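Local coordinates for ftsY (PDB 1ZU4), which is the signal recognition particle receptor FtsY, whose NG domain joins a helical bundle to a GTPase domain of the SRP54 type, in the P-loop NTPase class, at residues K75-T87 and F299-M313. Numbering follows the deposited sequence.
Sequences KDALVESLYQAYT and FDIDQYIVHLSSGFM
Ile301 lies against the ring of Tyr86, its CD1 3.8 Å from the ring centroid and only 22° off the normal, a CH-pi contact over one face. Its two branches divide the work: CG1 stands anti to the backbone N (chi1 180°) and carries CD1 onto Tyr86, while CG2 turns to Tyr83 CE1 and Thr87 CG2. The Tyr86 hydroxyl also passes 3.7 Å from Phe299 CE2 and bonds to Ile284 N, tying the ring to the sheet of the GTPase domain. One helical turn on, Ile305 CG2 sits between Val79 and Leu82, 3.8 Å from Leu82 CB. Ser309 OG donates to Ile305 O at 2.8 Å, spending its hydroxyl on the backbone while Val79 CG2 packs against it. That same methyl meets Met313 SD tip to tip at 3.7 Å; the methionine chain, bent at chi2 and chi3, presents its sulfur to it. Lys75 runs extended past Phe312 in the opposite direction, and NZ donates a hydrogen bond of 2.9 Å to Phe312 O, lying in the carbonyl plane. Roughly antiparallel helices, their directions 147° apart, thus pack mainly through apolar side chains, while the lone cross-segment hydrogen bond, with Glu72 salt-bridged to the same ammonium, fixes the lysine beside Phe312.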
loop_
_atom_site.group_PDB
_atom_site.type_symbol
_atom_site.label_atom_id
_atom_site.label_comp_id
_atom_site.label_asym_id
_atom_site.label_seq_id
_atom_site.Cartn_x
_atom_site.Cartn_y
_atom_site.Cartn_z
ATOM N N LYS A 75 0.035 -14.199 -23.925
ATOM C CA LYS A 75 -0.590 -13.968 -22.625
ATOM C C LYS A 75 0.316 -14.438 -21.498
ATOM O O LYS A 75 0.452 -13.752 -20.493
ATOM C CB LYS A 75 -1.912 -14.723 -22.530
ATOM C CG LYS A 75 -3.052 -14.213 -23.328
ATOM C CD LYS A 75 -4.078 -15.371 -23.466
ATOM C CE LYS A 75 -5.439 -14.835 -23.890
ATOM N NZ LYS A 75 -6.473 -15.874 -23.738
ATOM N N ASP A 76 0.964 -15.592 -21.658
ATOM C CA ASP A 76 1.829 -16.120 -20.589
ATOM C C ASP A 76 3.022 -15.181 -20.420
ATOM O O ASP A 76 3.496 -14.889 -19.302
ATOM C CB ASP A 76 2.321 -17.537 -20.932
ATOM C CG ASP A 76 1.212 -18.609 -20.826
ATOM O OD1 ASP A 76 1.353 -19.685 -21.456
ATOM O OD2 ASP A 76 0.200 -18.389 -20.124
ATOM N N ALA A 77 3.489 -14.715 -21.580
ATOM C CA ALA A 77 4.579 -13.754 -21.731
ATOM C C ALA A 77 4.277 -12.444 -21.019
ATOM O O ALA A 77 5.111 -11.921 -20.266
ATOM C CB ALA A 77 4.870 -13.520 -23.255
ATOM N N LEU A 78 3.058 -11.948 -21.241
ATOM C CA LEU A 78 2.610 -10.714 -20.662
ATOM C C LEU A 78 2.527 -10.822 -19.136
ATOM O O LEU A 78 2.994 -9.925 -18.434
ATOM C CB LEU A 78 1.257 -10.337 -21.260
ATOM C CG LEU A 78 0.579 -9.101 -20.708
ATOM C CD1 LEU A 78 1.526 -7.875 -20.774
ATOM C CD2 LEU A 78 -0.746 -8.880 -21.446
ATOM N N VAL A 79 1.969 -11.927 -18.627
ATOM C CA VAL A 79 1.850 -12.157 -17.175
ATOM C C VAL A 79 3.248 -12.099 -16.519
ATOM O O VAL A 79 3.441 -11.402 -15.551
ATOM C CB VAL A 79 1.100 -13.487 -16.840
ATOM C CG1 VAL A 79 1.146 -13.772 -15.351
ATOM C CG2 VAL A 79 -0.371 -13.425 -17.291
ATOM N N GLU A 80 4.205 -12.796 -17.115
ATOM C CA GLU A 80 5.576 -12.836 -16.658
ATOM C C GLU A 80 6.260 -11.486 -16.756
ATOM O O GLU A 80 6.985 -11.110 -15.855
ATOM C CB GLU A 80 6.355 -13.908 -17.451
ATOM C CG GLU A 80 7.827 -14.003 -17.105
ATOM C CD GLU A 80 8.474 -15.221 -17.788
ATOM O OE1 GLU A 80 8.005 -16.356 -17.550
ATOM O OE2 GLU A 80 9.428 -15.035 -18.570
ATOM N N SER A 81 6.000 -10.748 -17.833
ATOM C CA SER A 81 6.608 -9.418 -18.039
ATOM C C SER A 81 6.080 -8.360 -17.084
ATOM O O SER A 81 6.798 -7.411 -16.764
ATOM C CB SER A 81 6.443 -8.933 -19.494
ATOM O OG SER A 81 6.986 -9.892 -20.447
ATOM N N LEU A 82 4.828 -8.512 -16.645
ATOM C CA LEU A 82 4.214 -7.581 -15.681
ATOM C C LEU A 82 4.898 -7.749 -14.333
ATOM O O LEU A 82 5.342 -6.774 -13.729
ATOM C CB LEU A 82 2.715 -7.829 -15.560
ATOM C CG LEU A 82 1.851 -7.374 -16.754
ATOM C CD1 LEU A 82 0.492 -8.038 -16.685
ATOM C CD2 LEU A 82 1.697 -5.822 -16.920
ATOM N N TYR A 83 4.986 -9.001 -13.887
ATOM C CA TYR A 83 5.688 -9.349 -12.676
ATOM C C TYR A 83 7.143 -8.891 -12.722
ATOM O O TYR A 83 7.658 -8.307 -11.735
ATOM C CB TYR A 83 5.594 -10.873 -12.476
ATOM C CG TYR A 83 6.501 -11.393 -11.430
ATOM C CD1 TYR A 83 6.087 -11.456 -10.086
ATOM C CD2 TYR A 83 7.787 -11.802 -11.759
ATOM C CE1 TYR A 83 6.907 -11.927 -9.136
ATOM C CE2 TYR A 83 8.644 -12.238 -10.796
ATOM C CZ TYR A 83 8.181 -12.328 -9.490
ATOM O OH TYR A 83 9.011 -12.764 -8.535
ATOM N N GLN A 84 7.848 -9.195 -13.822
ATOM C CA GLN A 84 9.281 -8.771 -13.958
ATOM C C GLN A 84 9.512 -7.245 -13.961
ATOM O O GLN A 84 10.530 -6.737 -13.440
ATOM C CB GLN A 84 9.944 -9.452 -15.167
ATOM C CG GLN A 84 10.009 -10.962 -14.952
ATOM C CD GLN A 84 10.818 -11.691 -16.004
ATOM O OE1 GLN A 84 11.015 -11.208 -17.118
ATOM N NE2 GLN A 84 11.263 -12.881 -15.652
ATOM N N ALA A 85 8.545 -6.511 -14.517
ATOM C CA ALA A 85 8.634 -5.053 -14.597
ATOM C C ALA A 85 8.660 -4.466 -13.187
ATOM O O ALA A 85 9.419 -3.535 -12.892
ATOM C CB ALA A 85 7.471 -4.504 -15.377
ATOM N N TYR A 86 7.827 -5.026 -12.326
ATOM C CA TYR A 86 7.771 -4.641 -10.921
ATOM C C TYR A 86 8.996 -5.124 -10.171
ATOM O O TYR A 86 9.578 -4.369 -9.392
ATOM C CB TYR A 86 6.520 -5.220 -10.266
ATOM C CG TYR A 86 6.274 -4.744 -8.857
ATOM C CD1 TYR A 86 5.466 -3.629 -8.636
ATOM C CD2 TYR A 86 6.889 -5.372 -7.744
ATOM C CE1 TYR A 86 5.221 -3.157 -7.363
ATOM C CE2 TYR A 86 6.660 -4.886 -6.418
ATOM C CZ TYR A 86 5.802 -3.787 -6.262
ATOM O OH TYR A 86 5.511 -3.249 -5.038
ATOM N N THR A 87 9.384 -6.377 -10.386
ATOM C CA THR A 87 10.468 -6.952 -9.583
ATOM C C THR A 87 11.870 -6.524 -10.067
ATOM O O THR A 87 12.844 -6.867 -9.432
ATOM C CB THR A 87 10.390 -8.503 -9.541
ATOM O OG1 THR A 87 10.363 -8.992 -10.887
ATOM C CG2 THR A 87 9.145 -8.978 -8.830
ATOM N N PHE A 299 1.085 -7.658 0.813
ATOM C CA PHE A 299 1.198 -7.559 -0.605
ATOM C C PHE A 299 2.117 -8.619 -1.203
ATOM O O PHE A 299 3.198 -8.926 -0.679
ATOM C CB PHE A 299 1.745 -6.204 -0.972
ATOM C CG PHE A 299 1.779 -5.970 -2.414
ATOM C CD1 PHE A 299 0.620 -5.689 -3.085
ATOM C CD2 PHE A 299 2.985 -6.049 -3.126
ATOM C CE1 PHE A 299 0.657 -5.450 -4.446
ATOM C CE2 PHE A 299 3.003 -5.844 -4.466
ATOM C CZ PHE A 299 1.868 -5.552 -5.127
ATOM N N ASP A 300 1.678 -9.148 -2.330
ATOM C CA ASP A 300 2.385 -10.187 -3.019
ATOM C C ASP A 300 2.206 -9.816 -4.483
ATOM O O ASP A 300 1.100 -9.871 -5.058
ATOM C CB ASP A 300 1.770 -11.528 -2.601
ATOM C CG ASP A 300 2.278 -12.713 -3.404
ATOM O OD1 ASP A 300 2.818 -12.485 -4.505
ATOM O OD2 ASP A 300 2.092 -13.885 -2.934
ATOM N N ILE A 301 3.311 -9.413 -5.092
ATOM C CA ILE A 301 3.261 -8.935 -6.468
ATOM C C ILE A 301 2.823 -10.022 -7.448
ATOM O O ILE A 301 2.089 -9.700 -8.397
ATOM C CB ILE A 301 4.602 -8.299 -6.945
ATOM C CG1 ILE A 301 4.478 -7.825 -8.414
ATOM C CG2 ILE A 301 5.798 -9.255 -6.728
ATOM C CD1 ILE A 301 3.424 -6.741 -8.612
ATOM N N ASP A 302 3.239 -11.282 -7.244
ATOM C CA ASP A 302 2.774 -12.348 -8.168
ATOM C C ASP A 302 1.245 -12.535 -8.099
ATOM O O ASP A 302 0.576 -12.746 -9.116
ATOM C CB ASP A 302 3.550 -13.662 -8.043
ATOM C CG ASP A 302 3.237 -14.624 -9.166
ATOM O OD1 ASP A 302 3.504 -14.300 -10.363
ATOM O OD2 ASP A 302 2.653 -15.697 -8.875
ATOM N N GLN A 303 0.696 -12.425 -6.908
ATOM C CA GLN A 303 -0.732 -12.560 -6.715
ATOM C C GLN A 303 -1.489 -11.389 -7.330
ATOM O O GLN A 303 -2.540 -11.568 -7.928
ATOM C CB GLN A 303 -1.049 -12.688 -5.227
ATOM C CG GLN A 303 -0.771 -14.106 -4.681
ATOM C CD GLN A 303 -1.665 -15.157 -5.315
ATOM O OE1 GLN A 303 -2.855 -15.212 -5.010
ATOM N NE2 GLN A 303 -1.110 -15.980 -6.213
ATOM N N TYR A 304 -0.976 -10.181 -7.124
ATOM C CA TYR A 304 -1.554 -9.007 -7.735
ATOM C C TYR A 304 -1.617 -9.225 -9.256
ATOM O O TYR A 304 -2.681 -9.083 -9.870
ATOM C CB TYR A 304 -0.676 -7.797 -7.409
ATOM C CG TYR A 304 -1.153 -6.487 -7.966
ATOM C CD1 TYR A 304 -2.032 -5.682 -7.242
ATOM C CD2 TYR A 304 -0.658 -6.012 -9.193
ATOM C CE1 TYR A 304 -2.432 -4.450 -7.743
ATOM C CE2 TYR A 304 -1.057 -4.815 -9.700
ATOM C CZ TYR A 304 -1.937 -4.035 -8.974
ATOM O OH TYR A 304 -2.301 -2.851 -9.485
ATOM N N ILE A 305 -0.494 -9.639 -9.847
ATOM C CA ILE A 305 -0.438 -9.834 -11.314
ATOM C C ILE A 305 -1.343 -10.982 -11.819
ATOM O O ILE A 305 -2.055 -10.845 -12.805
ATOM C CB ILE A 305 1.038 -10.063 -11.791
ATOM C CG1 ILE A 305 1.902 -8.827 -11.484
ATOM C CG2 ILE A 305 1.108 -10.360 -13.295
ATOM C CD1 ILE A 305 1.336 -7.525 -11.999
ATOM N N VAL A 306 -1.283 -12.131 -11.147
ATOM C CA VAL A 306 -2.111 -13.297 -11.537
ATOM C C VAL A 306 -3.622 -12.997 -11.449
ATOM O O VAL A 306 -4.388 -13.325 -12.359
ATOM C CB VAL A 306 -1.683 -14.553 -10.708
ATOM C CG1 VAL A 306 -2.741 -15.638 -10.762
ATOM C CG2 VAL A 306 -0.328 -15.071 -11.231
ATOM N N HIS A 307 -4.058 -12.351 -10.375
ATOM C CA HIS A 307 -5.478 -12.000 -10.241
ATOM C C HIS A 307 -5.904 -10.851 -11.191
ATOM O O HIS A 307 -7.046 -10.821 -11.705
ATOM C CB HIS A 307 -5.819 -11.745 -8.761
ATOM C CG HIS A 307 -5.732 -12.991 -7.924
ATOM N ND1 HIS A 307 -6.705 -13.965 -7.949
ATOM C CD2 HIS A 307 -4.770 -13.443 -7.083
ATOM C CE1 HIS A 307 -6.359 -14.952 -7.137
ATOM N NE2 HIS A 307 -5.191 -14.660 -6.595
ATOM N N LEU A 308 -4.986 -9.938 -11.468
ATOM C CA LEU A 308 -5.220 -8.885 -12.497
ATOM C C LEU A 308 -5.421 -9.529 -13.846
ATOM O O LEU A 308 -6.235 -9.061 -14.649
ATOM C CB LEU A 308 -4.007 -7.945 -12.635
ATOM C CG LEU A 308 -4.055 -6.851 -13.730
ATOM C CD1 LEU A 308 -5.370 -6.010 -13.649
ATOM C CD2 LEU A 308 -2.828 -5.975 -13.591
ATOM N N SER A 309 -4.699 -10.625 -14.054
ATOM C CA SER A 309 -4.678 -11.346 -15.320
ATOM C C SER A 309 -5.734 -12.444 -15.465
ATOM O O SER A 309 -5.809 -13.059 -16.519
ATOM C CB SER A 309 -3.289 -11.962 -15.498
ATOM O OG SER A 309 -2.342 -10.911 -15.584
ATOM N N SER A 310 -6.547 -12.651 -14.422
ATOM C CA SER A 310 -7.398 -13.827 -14.297
ATOM C C SER A 310 -8.435 -13.932 -15.394
ATOM O O SER A 310 -8.762 -15.054 -15.827
ATOM C CB SER A 310 -8.087 -13.893 -12.933
ATOM O OG SER A 310 -8.849 -12.728 -12.696
ATOM N N GLY A 311 -8.889 -12.773 -15.870
ATOM C CA GLY A 311 -9.910 -12.702 -16.905
ATOM C C GLY A 311 -9.455 -13.186 -18.270
ATOM O O GLY A 311 -10.285 -13.554 -19.100
ATOM N N PHE A 312 -8.153 -13.197 -18.537
ATOM C CA PHE A 312 -7.705 -13.665 -19.854
ATOM C C PHE A 312 -6.846 -14.927 -19.818
ATOM O O PHE A 312 -6.363 -15.398 -20.860
ATOM C CB PHE A 312 -7.026 -12.536 -20.650
ATOM C CG PHE A 312 -5.765 -11.975 -20.015
ATOM C CD1 PHE A 312 -4.557 -12.618 -20.145
ATOM C CD2 PHE A 312 -5.792 -10.752 -19.358
ATOM C CE1 PHE A 312 -3.389 -12.064 -19.618
ATOM C CE2 PHE A 312 -4.637 -10.201 -18.822
ATOM C CZ PHE A 312 -3.448 -10.858 -18.955
ATOM N N MET A 313 -6.689 -15.484 -18.624
ATOM C CA MET A 313 -5.778 -16.595 -18.410
ATOM C C MET A 313 -6.507 -17.919 -18.246
ATOM O O MET A 313 -6.003 -18.824 -17.569
ATOM C CB MET A 313 -4.869 -16.327 -17.188
ATOM C CG MET A 313 -3.757 -15.290 -17.458
ATOM S SD MET A 313 -2.800 -15.606 -18.985
ATOM C CE MET A 313 -2.006 -17.134 -18.491
#